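Local atomic coordinates of P450 epoxidase (Sorangium cellulosum, PDB entry 1Q5D), a protein that belongs to the cytochrome P450 family, with a protoporphyrin IX haem containing iron and a neighbouring ligand pocket enclosed in a mainly helical fold. Residues Lys18-Pro30 against Glu393-Asn405. Residues are numbered along the deposited sequence; the frame is centred on the assembly and turned at random.
With EPB (7,11-dihydroxy-8,8,10,12,16-pentamethyl-3-[1-methyl-2-(2-methyl-thiazol-4-yl)vinyl]-4,17-dioxabicyclo[14.1.0]heptadecane-5,9-dione), chain C.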
loop_
_atom_site.group_PDB
_atom_site.type_symbol
_atom_site.label_atom_id
_atom_site.label_comp_id
_atom_site.label_asym_id
_atom_site.label_seq_id
_atom_site.Cartn_x
_atom_site.Cartn_y
_atom_site.Cartn_z
ATOM N N LYS A 18 -8.570 3.546 -19.528
ATOM C CA LYS A 18 -8.742 2.099 -19.428
ATOM C C LYS A 18 -7.643 1.483 -18.575
ATOM O O LYS A 18 -6.716 0.878 -19.107
ATOM C CB LYS A 18 -8.676 1.477 -20.832
ATOM C CG LYS A 18 -9.798 1.917 -21.747
ATOM C CD LYS A 18 -9.498 1.548 -23.198
ATOM C CE LYS A 18 -10.622 2.026 -24.102
ATOM N NZ LYS A 18 -10.458 1.500 -25.480
ATOM N N PRO A 19 -7.736 1.623 -17.258
ATOM C CA PRO A 19 -6.658 1.147 -16.367
ATOM C C PRO A 19 -6.582 -0.392 -16.221
ATOM O O PRO A 19 -5.680 -0.887 -15.518
ATOM C CB PRO A 19 -7.009 1.798 -15.033
ATOM C CG PRO A 19 -8.542 1.906 -15.068
ATOM C CD PRO A 19 -8.854 2.233 -16.515
ATOM N N PHE A 20 -7.506 -1.129 -16.849
ATOM C CA PHE A 20 -7.429 -2.599 -16.883
ATOM C C PHE A 20 -7.035 -3.157 -18.249
ATOM O O PHE A 20 -6.972 -4.374 -18.437
ATOM C CB PHE A 20 -8.734 -3.252 -16.387
ATOM C CG PHE A 20 -9.043 -2.924 -14.962
ATOM C CD1 PHE A 20 -9.912 -1.900 -14.648
ATOM C CD2 PHE A 20 -8.404 -3.598 -13.935
ATOM C CE1 PHE A 20 -10.180 -1.576 -13.318
ATOM C CE2 PHE A 20 -8.657 -3.270 -12.614
ATOM C CZ PHE A 20 -9.553 -2.254 -12.310
ATOM N N ALA A 21 -6.735 -2.271 -19.190
ATOM C CA ALA A 21 -6.229 -2.689 -20.494
ATOM C C ALA A 21 -4.890 -3.383 -20.330
ATOM O O ALA A 21 -4.073 -2.984 -19.487
ATOM C CB ALA A 21 -6.077 -1.496 -21.417
ATOM N N PRO A 22 -4.662 -4.432 -21.112
ATOM C CA PRO A 22 -3.346 -5.072 -21.174
ATOM C C PRO A 22 -2.301 -4.016 -21.452
ATOM O O PRO A 22 -2.530 -3.123 -22.270
ATOM C CB PRO A 22 -3.466 -6.022 -22.379
ATOM C CG PRO A 22 -4.926 -6.299 -22.496
ATOM C CD PRO A 22 -5.663 -5.102 -21.965
ATOM N N GLY A 23 -1.166 -4.098 -20.762
ATOM C CA GLY A 23 -0.130 -3.101 -20.912
ATOM C C GLY A 23 -0.172 -1.909 -19.968
ATOM O O GLY A 23 0.861 -1.263 -19.772
ATOM N N TYR A 24 -1.343 -1.606 -19.392
ATOM C CA TYR A 24 -1.493 -0.401 -18.581
ATOM C C TYR A 24 -0.652 -0.483 -17.316
ATOM O O TYR A 24 0.129 0.422 -17.031
ATOM C CB TYR A 24 -2.962 -0.108 -18.245
ATOM C CG TYR A 24 -3.186 1.069 -17.304
ATOM C CD1 TYR A 24 -3.510 2.337 -17.799
ATOM C CD2 TYR A 24 -3.098 0.912 -15.924
ATOM C CE1 TYR A 24 -3.729 3.407 -16.943
ATOM C CE2 TYR A 24 -3.315 1.964 -15.065
ATOM C CZ TYR A 24 -3.630 3.211 -15.569
ATOM O OH TYR A 24 -3.841 4.260 -14.702
ATOM N N ALA A 25 -0.803 -1.568 -16.567
ATOM C CA ALA A 25 0.027 -1.778 -15.367
ATOM C C ALA A 25 1.519 -1.621 -15.682
ATOM O O ALA A 25 2.233 -0.907 -14.980
ATOM C CB ALA A 25 -0.250 -3.129 -14.748
ATOM N N GLU A 26 1.986 -2.287 -16.739
ATOM C CA GLU A 26 3.389 -2.199 -17.145
ATOM C C GLU A 26 3.870 -0.765 -17.400
ATOM O O GLU A 26 5.004 -0.410 -17.055
ATOM C CB GLU A 26 3.665 -3.057 -18.389
ATOM C CG GLU A 26 5.115 -3.008 -18.861
ATOM C CD GLU A 26 5.364 -3.842 -20.111
ATOM O OE1 GLU A 26 4.428 -4.005 -20.938
ATOM O OE2 GLU A 26 6.502 -4.337 -20.275
ATOM N N ASP A 27 3.019 0.051 -18.003
ATOM C CA ASP A 27 3.401 1.421 -18.334
ATOM C C ASP A 27 2.167 2.277 -18.610
ATOM O O ASP A 27 1.732 2.426 -19.756
ATOM C CB ASP A 27 4.338 1.422 -19.544
ATOM C CG ASP A 27 4.851 2.804 -19.884
ATOM O OD1 ASP A 27 4.688 3.739 -19.056
ATOM O OD2 ASP A 27 5.425 3.049 -20.970
ATOM N N PRO A 28 1.578 2.808 -17.547
ATOM C CA PRO A 28 0.363 3.606 -17.664
ATOM C C PRO A 28 0.639 5.051 -18.032
ATOM O O PRO A 28 -0.301 5.828 -18.200
ATOM C CB PRO A 28 -0.205 3.555 -16.247
ATOM C CG PRO A 28 1.008 3.471 -15.389
ATOM C CD PRO A 28 2.005 2.642 -16.141
ATOM N N PHE A 29 1.910 5.417 -18.134
ATOM C CA PHE A 29 2.248 6.838 -18.143
ATOM C C PHE A 29 1.831 7.628 -19.390
ATOM O O PHE A 29 1.236 8.706 -19.254
ATOM C CB PHE A 29 3.696 7.047 -17.672
ATOM C CG PHE A 29 3.901 6.580 -16.264
ATOM C CD1 PHE A 29 4.559 5.391 -15.999
ATOM C CD2 PHE A 29 3.320 7.271 -15.213
ATOM C CE1 PHE A 29 4.709 4.943 -14.690
ATOM C CE2 PHE A 29 3.454 6.822 -13.900
ATOM C CZ PHE A 29 4.151 5.663 -13.651
ATOM N N PRO A 30 2.066 7.088 -20.580
ATOM C CA PRO A 30 1.573 7.735 -21.807
ATOM C C PRO A 30 0.054 7.962 -21.790
ATOM O O PRO A 30 -0.391 9.052 -22.134
ATOM C CB PRO A 30 1.977 6.749 -22.911
ATOM C CG PRO A 30 3.167 6.058 -22.352
ATOM C CD PRO A 30 2.828 5.863 -20.872
ATOM N N GLU A 393 14.500 -11.097 -17.954
ATOM C CA GLU A 393 13.507 -10.808 -18.979
ATOM C C GLU A 393 12.390 -9.952 -18.394
ATOM O O GLU A 393 12.303 -9.789 -17.174
ATOM C CB GLU A 393 12.955 -12.105 -19.577
ATOM C CG GLU A 393 11.581 -12.506 -19.075
ATOM C CD GLU A 393 11.640 -13.336 -17.812
ATOM O OE1 GLU A 393 12.243 -14.431 -17.841
ATOM O OE2 GLU A 393 11.079 -12.888 -16.792
ATOM N N THR A 394 11.550 -9.406 -19.266
ATOM C CA THR A 394 10.506 -8.466 -18.864
ATOM C C THR A 394 9.640 -8.997 -17.726
ATOM O O THR A 394 9.155 -10.134 -17.771
ATOM C CB THR A 394 9.615 -8.098 -20.071
ATOM O OG1 THR A 394 10.374 -8.209 -21.282
ATOM C CG2 THR A 394 9.247 -6.622 -20.028
ATOM N N PRO A 395 9.444 -8.174 -16.702
ATOM C CA PRO A 395 8.552 -8.537 -15.600
ATOM C C PRO A 395 7.131 -8.760 -16.100
ATOM O O PRO A 395 6.701 -8.137 -17.067
ATOM C CB PRO A 395 8.598 -7.311 -14.680
ATOM C CG PRO A 395 9.131 -6.202 -15.526
ATOM C CD PRO A 395 10.056 -6.846 -16.519
ATOM N N VAL A 396 6.413 -9.654 -15.443
ATOM C CA VAL A 396 5.009 -9.893 -15.777
ATOM C C VAL A 396 4.087 -9.135 -14.806
ATOM O O VAL A 396 4.273 -9.199 -13.584
ATOM C CB VAL A 396 4.706 -11.418 -15.762
ATOM C CG1 VAL A 396 3.211 -11.706 -15.980
ATOM C CG2 VAL A 396 5.580 -12.141 -16.806
ATOM N N PHE A 397 3.104 -8.418 -15.355
ATOM C CA PHE A 397 2.160 -7.641 -14.551
ATOM C C PHE A 397 0.779 -8.304 -14.588
ATOM O O PHE A 397 0.474 -9.046 -15.533
ATOM C CB PHE A 397 2.082 -6.197 -15.065
ATOM C CG PHE A 397 3.303 -5.358 -14.729
ATOM C CD1 PHE A 397 3.335 -4.588 -13.577
ATOM C CD2 PHE A 397 4.409 -5.357 -15.555
ATOM C CE1 PHE A 397 4.462 -3.832 -13.251
ATOM C CE2 PHE A 397 5.538 -4.600 -15.241
ATOM C CZ PHE A 397 5.562 -3.837 -14.092
ATOM N N GLY A 398 -0.054 -8.031 -13.581
ATOM C CA GLY A 398 -1.398 -8.593 -13.533
ATOM C C GLY A 398 -2.495 -7.551 -13.577
ATOM O O GLY A 398 -2.289 -6.454 -14.108
ATOM N N TYR A 399 -3.646 -7.879 -12.996
ATOM C CA TYR A 399 -4.838 -7.028 -13.048
ATOM C C TYR A 399 -5.466 -6.806 -11.666
ATOM O O TYR A 399 -6.695 -6.743 -11.534
ATOM C CB TYR A 399 -5.896 -7.651 -13.975
ATOM C CG TYR A 399 -5.449 -7.817 -15.402
ATOM C CD1 TYR A 399 -5.062 -9.064 -15.896
ATOM C CD2 TYR A 399 -5.410 -6.736 -16.258
ATOM C CE1 TYR A 399 -4.642 -9.212 -17.206
ATOM C CE2 TYR A 399 -4.991 -6.875 -17.567
ATOM C CZ TYR A 399 -4.623 -8.107 -18.035
ATOM O OH TYR A 399 -4.213 -8.216 -19.341
ATOM N N HIS A 400 -4.641 -6.724 -10.631
ATOM C CA HIS A 400 -5.117 -6.366 -9.290
ATOM C C HIS A 400 -5.896 -5.044 -9.360
ATOM O O HIS A 400 -5.457 -4.099 -10.019
ATOM C CB HIS A 400 -3.916 -6.237 -8.332
ATOM C CG HIS A 400 -4.296 -6.116 -6.892
ATOM N ND1 HIS A 400 -4.968 -5.025 -6.392
ATOM C CD2 HIS A 400 -4.092 -6.947 -5.840
ATOM C CE1 HIS A 400 -5.163 -5.184 -5.096
ATOM N NE2 HIS A 400 -4.649 -6.347 -4.738
ATOM N N PRO A 401 -7.052 -4.978 -8.711
ATOM C CA PRO A 401 -7.912 -3.792 -8.805
ATOM C C PRO A 401 -7.282 -2.518 -8.251
ATOM O O PRO A 401 -7.695 -1.419 -8.649
ATOM C CB PRO A 401 -9.135 -4.167 -7.961
ATOM C CG PRO A 401 -8.674 -5.264 -7.073
ATOM C CD PRO A 401 -7.653 -6.031 -7.873
ATOM N N ALA A 402 -6.304 -2.656 -7.357
ATOM C CA ALA A 402 -5.686 -1.475 -6.744
ATOM C C ALA A 402 -4.240 -1.220 -7.163
ATOM O O ALA A 402 -3.764 -0.089 -7.108
ATOM C CB ALA A 402 -5.778 -1.567 -5.200
ATOM N N PHE A 403 -3.522 -2.266 -7.548
ATOM C CA PHE A 403 -2.100 -2.143 -7.773
ATOM C C PHE A 403 -1.713 -2.497 -9.187
ATOM O O PHE A 403 -2.335 -3.362 -9.824
ATOM C CB PHE A 403 -1.331 -3.086 -6.835
ATOM C CG PHE A 403 -1.540 -2.797 -5.379
ATOM C CD1 PHE A 403 -2.108 -3.753 -4.544
ATOM C CD2 PHE A 403 -1.128 -1.588 -4.836
ATOM C CE1 PHE A 403 -2.289 -3.494 -3.197
ATOM C CE2 PHE A 403 -1.295 -1.318 -3.488
ATOM C CZ PHE A 403 -1.884 -2.270 -2.663
ATOM N N ARG A 404 -0.652 -1.856 -9.655
ATOM C CA ARG A 404 0.038 -2.313 -10.838
ATOM C C ARG A 404 0.907 -3.491 -10.376
ATOM O O ARG A 404 2.129 -3.360 -10.241
ATOM C CB ARG A 404 0.901 -1.184 -11.430
ATOM C CG ARG A 404 0.159 0.148 -11.681
ATOM C CD ARG A 404 1.090 1.350 -12.008
ATOM N NE ARG A 404 2.110 0.947 -12.975
ATOM C CZ ARG A 404 3.345 1.429 -13.011
ATOM N NH1 ARG A 404 3.726 2.364 -12.148
ATOM N NH2 ARG A 404 4.200 0.982 -13.917
ATOM N N ASN A 405 0.265 -4.638 -10.126
ATOM C CA ASN A 405 0.919 -5.746 -9.442
ATOM C C ASN A 405 1.897 -6.507 -10.334
ATOM O O ASN A 405 1.527 -6.993 -11.409
ATOM C CB ASN A 405 -0.128 -6.714 -8.842
ATOM C CG ASN A 405 -1.085 -7.293 -9.897
ATOM O OD1 ASN A 405 -1.601 -6.571 -10.753
ATOM N ND2 ASN A 405 -1.335 -8.619 -9.816
HETATM O O16 EPB C . -4.893 -2.554 -0.701
HETATM C C51 EPB C . -2.567 1.567 -1.604
HETATM O O41 EPB C . -2.202 1.516 1.056
HETATM C C5 EPB C . -2.919 1.655 -0.164
HETATM C C4 EPB C . -3.181 0.479 0.923
HETATM C C16 EPB C . -5.740 -1.741 -0.650
HETATM O O1 EPB C . -5.962 -0.859 0.396
HETATM C C2 EPB C . -5.121 -0.871 1.693
HETATM C C3 EPB C . -4.338 0.499 1.773
HETATM C C20 EPB C . -6.239 -1.010 2.804
HETATM C C21 EPB C . -6.856 -2.400 2.797
HETATM C C22 EPB C . -6.576 -0.000 3.657
HETATM C C23 EPB C . -7.585 0.109 4.713
HETATM N N26 EPB C . -8.796 -0.542 4.552
HETATM C C25 EPB C . -9.618 -0.316 5.609
HETATM C C27 EPB C . -10.954 -0.951 5.628
HETATM C C24 EPB C . -7.503 0.839 5.838
HETATM S S1 EPB C . -8.942 0.698 6.754
HETATM C C15 EPB C . -6.745 -1.577 -1.820
HETATM C C14 EPB C . -8.271 -1.388 -1.397
HETATM O O14 EPB C . -8.507 -2.489 -0.535
HETATM C C13 EPB C . -9.344 -1.215 -2.609
HETATM C C29 EPB C . -9.339 -2.531 -3.463
HETATM C C30 EPB C . -10.756 -1.109 -2.039
HETATM C C12 EPB C . -8.956 0.025 -3.596
HETATM O O12 EPB C . -8.718 -0.174 -4.830
HETATM C C11 EPB C . -8.831 1.533 -3.149
HETATM C C28 EPB C . -9.673 2.319 -4.184
HETATM C C10 EPB C . -7.403 1.770 -2.757
HETATM O O10 EPB C . -6.555 1.803 -3.947
HETATM C C9 EPB C . -7.373 3.098 -2.026
HETATM C C91 EPB C . -8.152 2.988 -0.802
HETATM C C8 EPB C . -6.047 3.494 -1.475
HETATM C C7 EPB C . -4.885 2.429 -1.621
HETATM C C6 EPB C . -4.468 2.283 -0.062
#
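Ala25 O is gripped side-on by two nitrogens of Arg404. Arg404 NE donates to Ala25 O at 2.7 Å, in the carbonyl plane and on a lone pair. Arg404 NH2 reaches Ala25 O at 2.9 Å through a more bent bond (139° at the hydrogen, against 153° for NE). The oxygen lies in the guanidinium plane, which a bend at chi3 turns to meet it. Pro28 CD rests over one guanidinium face, 3.5 Å from Arg404 NH2, while the Phe29 ring stands almost perpendicular to that plane, its CZ 3.7 Å from Arg404 NH1. NH1 also bonds to Asn299 O and forms a salt bridge with Asp298 OD1, which probably balances much of its charge; bonded at three nitrogens, the group can hardly rotate. In this cytochrome P450 fold the contact joins the N-terminal loop before helix 29-38 to strand 396-397 and the loop leading to its antiparallel partner, strand 406-412. Glu26 CA makes a CH-pi contact over one face of Phe397, 3.8 Å from the ring centroid, and Ala25 CB packs on Phe397 CB at 3.9 Å. Tyr399 CE2 comes 3.3 Å from Phe20 O, a van der Waals contact, and Tyr399 OH lies against Pro22 CA and CG. With CG anti to the carbonyl carbon (chi1 -62°), Phe20 sets its CE2 edge against Pro401 CA. Ala402 and Phe403 line the EPB pocket, Ala402 CB 3.3 Å from EPB O12.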